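Hypothetical protein SA2161 (Staphylococcus aureus, PDB 1Y7R) is of unknown function but probably works as an acetyltransferase of the GNAT family, transferring an acetyl group from acetyl-coenzyme A to an acceptor not yet identified. Local coordinates at residues V4-P9 with F40-Y45; G54-D59 with E86-Y91. The protein carries 4 engineered substitutions. All coordinates share one frame; numbering follows the deposited sequence.

Interaction 1. Residues V4-P9 with F40-Y45; sequences VTYDIP and FTVTLY
T5 and T43 make the antiparallel hydrogen-bonded pair that joins the short strand 3-5 to strand 40-46: T5 N donates to T43 O and T43 N to T5 O, both at 2.9 Å. V4 and L44, next to it in the ladder, form a non-hydrogen-bonded pair. Past T5 the chain leaves the ladder, although the CA-H of Y6 still approaches T41 O, and a water bridges the widening gap, donating to Y6 O and weakly accepting from T41 N.

On the sheet face carrying V4, V42 and L44, the valine methyls divide the work. V4 CG1, anti to the backbone N (chi1 -178°), meets V42 CG2 at 3.8 Å in one of the two conformers of V42; V4 CG2 runs alongside the leucine and meets L44 CD2 at 3.7 Å. Further on, Y6 and F40 form an edge-to-face pair with planes at 62°. The phenylalanine presents its edge, with F40 CE1 3.6 Å above the plane of the Y6 ring and over its centre. The phenol of Y6 pairs with H87.

On the other face T43 OG1 packs against T5 CG2 and is 2.7 Å from a second water, which joins it to Y45 OH of the same strand and reaches segment 4-9 only weakly, at D7 O. The P9 ring packs on the threonine methyls, P9 CD lying 4.0 Å from T41 CG2.

Two direct backbone bonds are thus supplemented by apolar packing on one face, and by P9 and the T5-T43 contact on the other.

Interaction 2. Residues G54-D59 with E86-Y91; sequences GRVIGD and EHIMKY
G54 lies beneath I88 of helix 80-95, and the glycine backbone itself is the surface touched: I88 CD1 comes to 3.9 Å from G54 CA. The isoleucine gets there because its chain runs extended from CA (chi2 175°), carrying the end methyl down onto the strand where no side chain intervenes.

R55 turns the other way, to the opposite side of the sheet, where its guanidinium forms salt bridges with D68 and with D59 of the second subunit. V56 points back at the helix and splits between two residues one turn apart. Its CG2 meets I88 CG2 at 3.7 Å, the two side chains passing alongside, each pointing toward the other's backbone, while V56 CG1 approaches Y91 CE1 more loosely, at 4.2 Å.

The axes of strand 54-58 and helix segment 86-91 cross at -24°, 9.1 Å apart at closest approach. I88 also touches F40 and V42 on one neighbouring strand and I66 and I69 on the other, which places it in the apolar layer between sheet and helix. The contact is entirely apolar, its cohesion coming from buried surface and dispersion between methyls and ring, and the arginine's charge is kept on the far side, at the subunit interface.

How the interactions relate
Strands 40-46 and 49-58 are neighbours in one sheet, so interactions 1 and 2, with centres about 11 Å apart, are directly coupled. F40 O lies 2.9 Å from V56 N, a probable backbone hydrogen bond between the strands. Above them the helix reaches across: the rings of F40 and Y91 stack, with F40 CG 3.6 Å from Y91 CG, and Y6 OH is 2.8 Å from H87 ND1. F40 therefore packs between Y6 and Y91, and segment 86-91 serves both contacts. In GNAT folds the helix after the fourth strand carries the coenzyme-binding loop at its start; by analogy, the start of helix 80-95 would lie at the coenzyme site, with segment 86-91 further along it.

Interaction 1. Residues V4-P9 with F40-Y45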
ATOM      1  N   VAL A   4       3.425 -20.606  14.270  1.00  9.04           N
ATOM      2  CA  VAL A   4       3.587 -19.326  13.573  1.00  8.65           C
ATOM      3  C   VAL A   4       4.850 -19.391  12.746  1.00  8.31           C
ATOM      4  O   VAL A   4       5.932 -19.721  13.250  1.00  8.54           O
ATOM      5  CB  VAL A   4       3.775 -18.160  14.550  1.00  9.58           C
ATOM      6  CG1 VAL A   4       3.896 -16.844  13.782  1.00  7.56           C
ATOM      7  CG2 VAL A   4       2.589 -18.084  15.511  1.00 10.36           C
ATOM      8  N   THR A   5       4.737 -18.949  11.503  1.00  8.30           N
ATOM      9  CA  THR A   5       5.811 -19.053  10.566  1.00  9.17           C
ATOM     10  C   THR A   5       5.901 -17.732   9.786  1.00  8.40           C
ATOM     11  O   THR A   5       4.876 -17.105   9.567  1.00  8.06           O
ATOM     12  CB  THR A   5       5.431 -20.243   9.670  1.00 11.11           C
ATOM     13  OG1 THR A   5       5.877 -21.478  10.237  1.00 15.58           O
ATOM     14  CG2 THR A   5       5.831 -20.074   8.331  1.00 10.77           C
ATOM     15  N   TYR A   6       7.107 -17.298   9.413  1.00  7.36           N
ATOM     16  CA  TYR A   6       7.243 -16.171   8.443  1.00  6.61           C
ATOM     17  C   TYR A   6       7.622 -16.649   7.027  1.00  8.17           C
ATOM     18  O   TYR A   6       8.203 -15.867   6.232  1.00  8.50           O
ATOM     19  CB  TYR A   6       8.268 -15.121   8.925  1.00  6.76           C
ATOM     20  CG  TYR A   6       7.974 -14.498  10.287  1.00  6.48           C
ATOM     21  CD1 TYR A   6       6.680 -14.494  10.838  1.00  5.73           C
ATOM     22  CD2 TYR A   6       9.011 -13.930  11.036  1.00  7.50           C
ATOM     23  CE1 TYR A   6       6.425 -13.917  12.092  1.00  8.06           C
ATOM     24  CE2 TYR A   6       8.758 -13.341  12.300  1.00  6.65           C
ATOM     25  CZ  TYR A   6       7.474 -13.332  12.802  1.00  8.19           C
ATOM     26  OH  TYR A   6       7.259 -12.770  14.037  1.00  8.85           O
ATOM     27  N   ASP A   7       7.311 -17.918   6.717  1.00  8.61           N
ATOM     28  CA  ASP A   7       7.696 -18.538   5.422  1.00  9.86           C
ATOM     29  C   ASP A   7       6.801 -18.024   4.306  1.00 10.80           C
ATOM     30  O   ASP A   7       5.685 -17.615   4.562  1.00 12.54           O
ATOM     31  CB  ASP A   7       7.491 -20.068   5.399  1.00  9.76           C
ATOM     32  CG  ASP A   7       8.240 -20.833   6.470  1.00 12.24           C
ATOM     33  OD1 ASP A   7       7.911 -22.051   6.580  1.00 12.17           O
ATOM     34  OD2 ASP A   7       9.113 -20.291   7.180  1.00 14.30           O
ATOM     35  N   ILE A   8       7.295 -18.098   3.072  1.00 11.60           N
ATOM     36  CA  ILE A   8       6.478 -17.861   1.871  1.00 11.91           C
ATOM     37  C   ILE A   8       5.394 -18.961   1.798  1.00 11.93           C
ATOM     38  O   ILE A   8       5.710 -20.153   1.939  1.00 12.26           O
ATOM     39  CB  ILE A   8       7.380 -17.884   0.595  1.00 11.60           C
ATOM     40  CG1 ILE A   8       6.621 -17.351  -0.642  1.00 11.75           C
ATOM     41  CG2 ILE A   8       7.971 -19.314   0.349  1.00 11.17           C
ATOM     42  CD1 ILE A   8       7.543 -16.990  -1.813  1.00 13.60           C
ATOM     43  N   PRO A   9       4.103 -18.566   1.645  1.00 12.34           N
ATOM     44  CA  PRO A   9       3.015 -19.544   1.503  1.00 12.43           C
ATOM     45  C   PRO A   9       3.073 -20.215   0.117  1.00 11.85           C
ATOM     46  O   PRO A   9       3.664 -19.660  -0.801  1.00 12.37           O
ATOM     47  CB  PRO A   9       1.744 -18.677   1.604  1.00 13.02           C
ATOM     48  CG  PRO A   9       2.181 -17.325   1.969  1.00 14.25           C
ATOM     49  CD  PRO A   9       3.611 -17.175   1.592  1.00 13.27           C
ATOM     50  N   PHE A  40       7.118  -8.675   4.349  1.00  6.85           N
ATOM     51  CA  PHE A  40       6.944  -9.548   5.496  1.00  5.65           C
ATOM     52  C   PHE A  40       5.649 -10.324   5.334  1.00  5.29           C
ATOM     53  O   PHE A  40       4.636  -9.770   4.887  1.00  5.67           O
ATOM     54  CB  PHE A  40       6.883  -8.680   6.764  1.00  5.35           C
ATOM     55  CG  PHE A  40       6.560  -9.432   8.024  1.00  5.83           C
ATOM     56  CD1 PHE A  40       7.571 -10.101   8.724  1.00  8.00           C
ATOM     57  CD2 PHE A  40       5.245  -9.435   8.530  1.00  5.55           C
ATOM     58  CE1 PHE A  40       7.284 -10.787   9.931  1.00  7.79           C
ATOM     59  CE2 PHE A  40       4.955 -10.127   9.734  1.00  9.41           C
ATOM     60  CZ  PHE A  40       5.996 -10.796  10.431  1.00  8.25           C
ATOM     61  N   THR A  41       5.685 -11.607   5.704  1.00  5.46           N
ATOM     62  CA  THR A  41       4.502 -12.472   5.641  1.00  6.50           C
ATOM     63  C   THR A  41       4.457 -13.306   6.895  1.00  7.06           C
ATOM     64  O   THR A  41       5.469 -13.909   7.260  1.00  8.10           O
ATOM     65  CB  THR A  41       4.549 -13.438   4.417  1.00  7.94           C
ATOM     66  OG1 THR A  41       4.695 -12.684   3.200  1.00  8.85           O
ATOM     67  CG2 THR A  41       3.257 -14.240   4.310  1.00  8.69           C
ATOM     68  N   VAL A  42       3.302 -13.352   7.552  1.00  6.90           N
ATOM     69  CA  VAL A  42       3.106 -14.265   8.701  1.00  6.80           C
ATOM     70  C   VAL A  42       2.008 -15.246   8.346  1.00  6.95           C
ATOM     71  O   VAL A  42       1.001 -14.874   7.748  1.00  6.63           O
ATOM     72  CB  VAL A  42       2.555 -13.510  10.013  0.50  9.81           C
ATOM     73  CG1 VAL A  42       1.360 -12.582   9.770  0.50  3.61           C
ATOM     74  CG2 VAL A  42       2.292 -14.510  11.193  0.50  6.10           C
ATOM     75  N   THR A  43       2.221 -16.506   8.698  1.00  5.28           N
ATOM     76  CA  THR A  43       1.261 -17.579   8.457  1.00  5.46           C
ATOM     77  C   THR A  43       1.078 -18.390   9.737  1.00  5.76           C
ATOM     78  O   THR A  43       2.024 -18.567  10.524  1.00  5.90           O
ATOM     79  CB  THR A  43       1.681 -18.514   7.289  1.00  6.22           C
ATOM     80  OG1 THR A  43       3.093 -18.770   7.360  1.00  8.26           O
ATOM     81  CG2 THR A  43       1.331 -17.844   5.904  1.00  8.12           C
ATOM     82  N   LEU A  44      -0.163 -18.815   9.957  1.00  5.74           N
ATOM     83  CA  LEU A  44      -0.561 -19.608  11.123  1.00  5.64           C
ATOM     84  C   LEU A  44      -1.072 -20.947  10.646  1.00  6.16           C
ATOM     85  O   LEU A  44      -1.906 -21.022   9.730  1.00  6.48           O
ATOM     86  CB  LEU A  44      -1.697 -18.924  11.873  1.00  6.68           C
ATOM     87  CG  LEU A  44      -1.441 -17.485  12.337  1.00  6.97           C
ATOM     88  CD1 LEU A  44      -2.701 -17.004  13.043  1.00  8.31           C
ATOM     89  CD2 LEU A  44      -0.273 -17.325  13.256  1.00 10.54           C
ATOM     90  N   TYR A  45      -0.608 -21.998  11.299  1.00  6.77           N
ATOM     91  CA  TYR A  45      -1.001 -23.352  10.923  1.00  7.49           C
ATOM     92  C   TYR A  45      -1.574 -24.096  12.140  1.00  8.24           C
ATOM     93  O   TYR A  45      -1.016 -24.006  13.252  1.00  8.68           O
ATOM     94  CB  TYR A  45       0.189 -24.145  10.391  1.00  9.18           C
ATOM     95  CG  TYR A  45       0.743 -23.691   9.073  1.00 11.31           C
ATOM     96  CD1 TYR A  45       0.241 -24.212   7.879  1.00 11.11           C
ATOM     97  CD2 TYR A  45       1.801 -22.793   9.004  1.00 11.29           C
ATOM     98  CE1 TYR A  45       0.744 -23.824   6.653  1.00 13.07           C
ATOM     99  CE2 TYR A  45       2.326 -22.400   7.765  1.00 13.47           C
ATOM    100  CZ  TYR A  45       1.796 -22.925   6.596  1.00 13.99           C
ATOM    101  OH  TYR A  45       2.309 -22.518   5.364  1.00 15.51           O
TER
HETATM  102  O   HOH W   1       7.854 -13.286   5.094  1.00 17.77           O
HETATM  103  O   HOH W   2       3.774 -20.354   5.245  1.00 29.42           O

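Interaction 2. Residues G54-D59 with E86-Y91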
ATOM      1  N   GLY A  54      -1.109 -12.826   7.080  1.00  5.91           N
ATOM      2  CA  GLY A  54      -1.111 -11.372   6.821  1.00  5.05           C
ATOM      3  C   GLY A  54       0.178 -11.005   6.100  1.00  4.70           C
ATOM      4  O   GLY A  54       1.200 -11.705   6.224  1.00  4.85           O
ATOM      5  N   ARG A  55       0.139  -9.924   5.318  1.00  5.31           N
ATOM      6  CA  ARG A  55       1.312  -9.541   4.522  1.00  5.02           C
ATOM      7  C   ARG A  55       1.519  -8.033   4.636  1.00  5.82           C
ATOM      8  O   ARG A  55       0.582  -7.296   4.970  1.00  7.07           O
ATOM      9  CB  ARG A  55       1.137  -9.965   3.041  1.00  5.03           C
ATOM     10  CG  ARG A  55       0.862 -11.467   2.877  1.00  3.37           C
ATOM     11  CD  ARG A  55       0.470 -11.873   1.481  1.00  6.56           C
ATOM     12  NE  ARG A  55       1.582 -11.741   0.523  1.00  8.30           N
ATOM     13  CZ  ARG A  55       1.540 -11.091  -0.642  1.00  7.09           C
ATOM     14  NH1 ARG A  55       0.429 -10.489  -1.075  1.00  9.92           N
ATOM     15  NH2 ARG A  55       2.639 -11.096  -1.397  1.00  8.19           N
ATOM     16  N   VAL A  56       2.752  -7.600   4.404  1.00  5.59           N
ATOM     17  CA  VAL A  56       3.119  -6.176   4.386  1.00  5.73           C
ATOM     18  C   VAL A  56       3.901  -5.861   3.092  1.00  5.54           C
ATOM     19  O   VAL A  56       4.854  -6.574   2.716  1.00  5.80           O
ATOM     20  CB  VAL A  56       3.968  -5.805   5.610  1.00  6.60           C
ATOM     21  CG1 VAL A  56       4.431  -4.320   5.553  1.00  6.64           C
ATOM     22  CG2 VAL A  56       3.218  -6.102   6.906  1.00  7.60           C
ATOM     23  N   ILE A  57       3.488  -4.780   2.427  1.00  6.00           N
ATOM     24  CA  ILE A  57       4.223  -4.172   1.329  1.00  5.80           C
ATOM     25  C   ILE A  57       4.691  -2.784   1.802  1.00  5.29           C
ATOM     26  O   ILE A  57       4.164  -2.238   2.784  1.00  5.33           O
ATOM     27  CB  ILE A  57       3.388  -4.080   0.022  1.00  5.69           C
ATOM     28  CG1 ILE A  57       2.055  -3.329   0.247  1.00  4.98           C
ATOM     29  CG2 ILE A  57       3.144  -5.494  -0.565  1.00  6.74           C
ATOM     30  CD1 ILE A  57       1.410  -2.799  -1.037  1.00  6.33           C
ATOM     31  N   GLY A  58       5.657  -2.210   1.112  1.00  5.40           N
ATOM     32  CA  GLY A  58       6.120  -0.889   1.556  1.00  6.41           C
ATOM     33  C   GLY A  58       7.454  -0.517   0.944  1.00  7.71           C
ATOM     34  O   GLY A  58       7.965  -1.234   0.071  1.00  8.20           O
ATOM     35  N   ASP A  59       8.015   0.609   1.397  1.00  6.99           N
ATOM     36  CA  ASP A  59       9.339   1.037   0.916  1.00  7.51           C
ATOM     37  C   ASP A  59      10.437   0.979   2.005  1.00  8.02           C
ATOM     38  O   ASP A  59      11.565   1.417   1.793  1.00  8.20           O
ATOM     39  CB  ASP A  59       9.233   2.440   0.263  1.00  7.02           C
ATOM     40  CG  ASP A  59       9.070   3.571   1.294  1.00  7.35           C
ATOM     41  OD1 ASP A  59       8.827   3.321   2.495  1.00  7.30           O
ATOM     42  OD2 ASP A  59       9.168   4.726   0.865  1.00  8.85           O
ATOM     43  N   GLU A  86      -0.373  -8.872  15.692  1.00  5.85           N
ATOM     44  CA  GLU A  86       0.722  -8.727  16.640  1.00  7.00           C
ATOM     45  C   GLU A  86       2.060  -8.973  15.941  1.00  6.60           C
ATOM     46  O   GLU A  86       3.029  -8.236  16.139  1.00  7.67           O
ATOM     47  CB  GLU A  86       0.551  -9.693  17.834  1.00  7.56           C
ATOM     48  CG  GLU A  86      -0.571  -9.287  18.794  1.00 11.23           C
ATOM     49  CD  GLU A  86      -0.171  -8.094  19.707  1.00 12.39           C
ATOM     50  OE1 GLU A  86       0.807  -7.380  19.383  1.00 14.23           O
ATOM     51  OE2 GLU A  86      -0.823  -7.892  20.759  1.00 14.22           O
ATOM     52  N   HIS A  87       2.125  -9.999  15.104  1.00  5.50           N
ATOM     53  CA  HIS A  87       3.391 -10.275  14.384  1.00  5.80           C
ATOM     54  C   HIS A  87       3.707  -9.217  13.319  1.00  5.97           C
ATOM     55  O   HIS A  87       4.865  -8.758  13.199  1.00  6.48           O
ATOM     56  CB  HIS A  87       3.364 -11.698  13.846  1.00  6.00           C
ATOM     57  CG  HIS A  87       3.536 -12.723  14.924  1.00  8.58           C
ATOM     58  ND1 HIS A  87       4.778 -13.181  15.317  1.00  9.58           N
ATOM     59  CD2 HIS A  87       2.639 -13.304  15.759  1.00  8.78           C
ATOM     60  CE1 HIS A  87       4.632 -14.049  16.305  1.00 10.35           C
ATOM     61  NE2 HIS A  87       3.345 -14.140  16.596  1.00  9.52           N
ATOM     62  N   ILE A  88       2.672  -8.746  12.625  1.00  5.25           N
ATOM     63  CA  ILE A  88       2.854  -7.642  11.677  1.00  5.89           C
ATOM     64  C   ILE A  88       3.339  -6.369  12.379  1.00  5.51           C
ATOM     65  O   ILE A  88       4.273  -5.698  11.905  1.00  6.89           O
ATOM     66  CB  ILE A  88       1.549  -7.394  10.880  1.00  5.76           C
ATOM     67  CG1 ILE A  88       1.341  -8.528   9.889  1.00  5.84           C
ATOM     68  CG2 ILE A  88       1.567  -6.047  10.170  1.00  5.57           C
ATOM     69  CD1 ILE A  88       0.039  -8.407   9.163  1.00 11.49           C
HETATM   70  N   MSE A  89       2.738  -6.056  13.526  1.00  6.19           N
HETATM   71  CA  MSE A  89       3.102  -4.818  14.248  1.00  7.06           C
HETATM   72  C   MSE A  89       4.510  -4.897  14.823  1.00  7.37           C
HETATM   73  O   MSE A  89       5.211  -3.870  14.905  1.00  7.80           O
HETATM   74  CB  MSE A  89       2.077  -4.475  15.336  1.00  7.13           C
HETATM   75  CG  MSE A  89       0.710  -4.052  14.803  1.00 11.93           C
HETATM   76 SE   MSE A  89       0.772  -2.673  13.365  1.00 23.54          SE
HETATM   77  CE  MSE A  89       0.877  -3.756  11.877  1.00 24.84           C
ATOM     78  N   LYS A  90       4.919  -6.100  15.226  1.00  7.15           N
ATOM     79  CA  LYS A  90       6.323  -6.377  15.552  1.00  8.50           C
ATOM     80  C   LYS A  90       7.329  -6.121  14.411  1.00  7.64           C
ATOM     81  O   LYS A  90       8.377  -5.482  14.625  1.00  7.79           O
ATOM     82  CB  LYS A  90       6.443  -7.790  16.131  1.00  9.05           C
ATOM     83  CG  LYS A  90       7.853  -8.146  16.552  1.00 11.75           C
ATOM     84  CD  LYS A  90       7.859  -9.425  17.379  1.00 18.71           C
ATOM     85  CE  LYS A  90       8.079  -9.070  18.838  1.00 20.96           C
ATOM     86  NZ  LYS A  90       7.508  -7.721  19.158  1.00 24.52           N
ATOM     87  N   TYR A  91       7.012  -6.605  13.211  1.00  7.29           N
ATOM     88  CA  TYR A  91       7.831  -6.338  12.025  1.00  8.10           C
ATOM     89  C   TYR A  91       7.932  -4.829  11.769  1.00  8.42           C
ATOM     90  O   TYR A  91       9.021  -4.276  11.617  1.00  8.13           O
ATOM     91  CB  TYR A  91       7.273  -7.067  10.793  1.00  8.34           C
ATOM     92  CG  TYR A  91       7.942  -6.533   9.566  1.00  8.02           C
ATOM     93  CD1 TYR A  91       7.323  -5.568   8.787  1.00  9.02           C
ATOM     94  CD2 TYR A  91       9.254  -6.893   9.267  1.00 10.14           C
ATOM     95  CE1 TYR A  91       7.973  -5.011   7.680  1.00  9.83           C
ATOM     96  CE2 TYR A  91       9.898  -6.360   8.154  1.00 10.60           C
ATOM     97  CZ  TYR A  91       9.257  -5.415   7.388  1.00 11.73           C
ATOM     98  OH  TYR A  91       9.889  -4.869   6.284  1.00 15.14           O
TER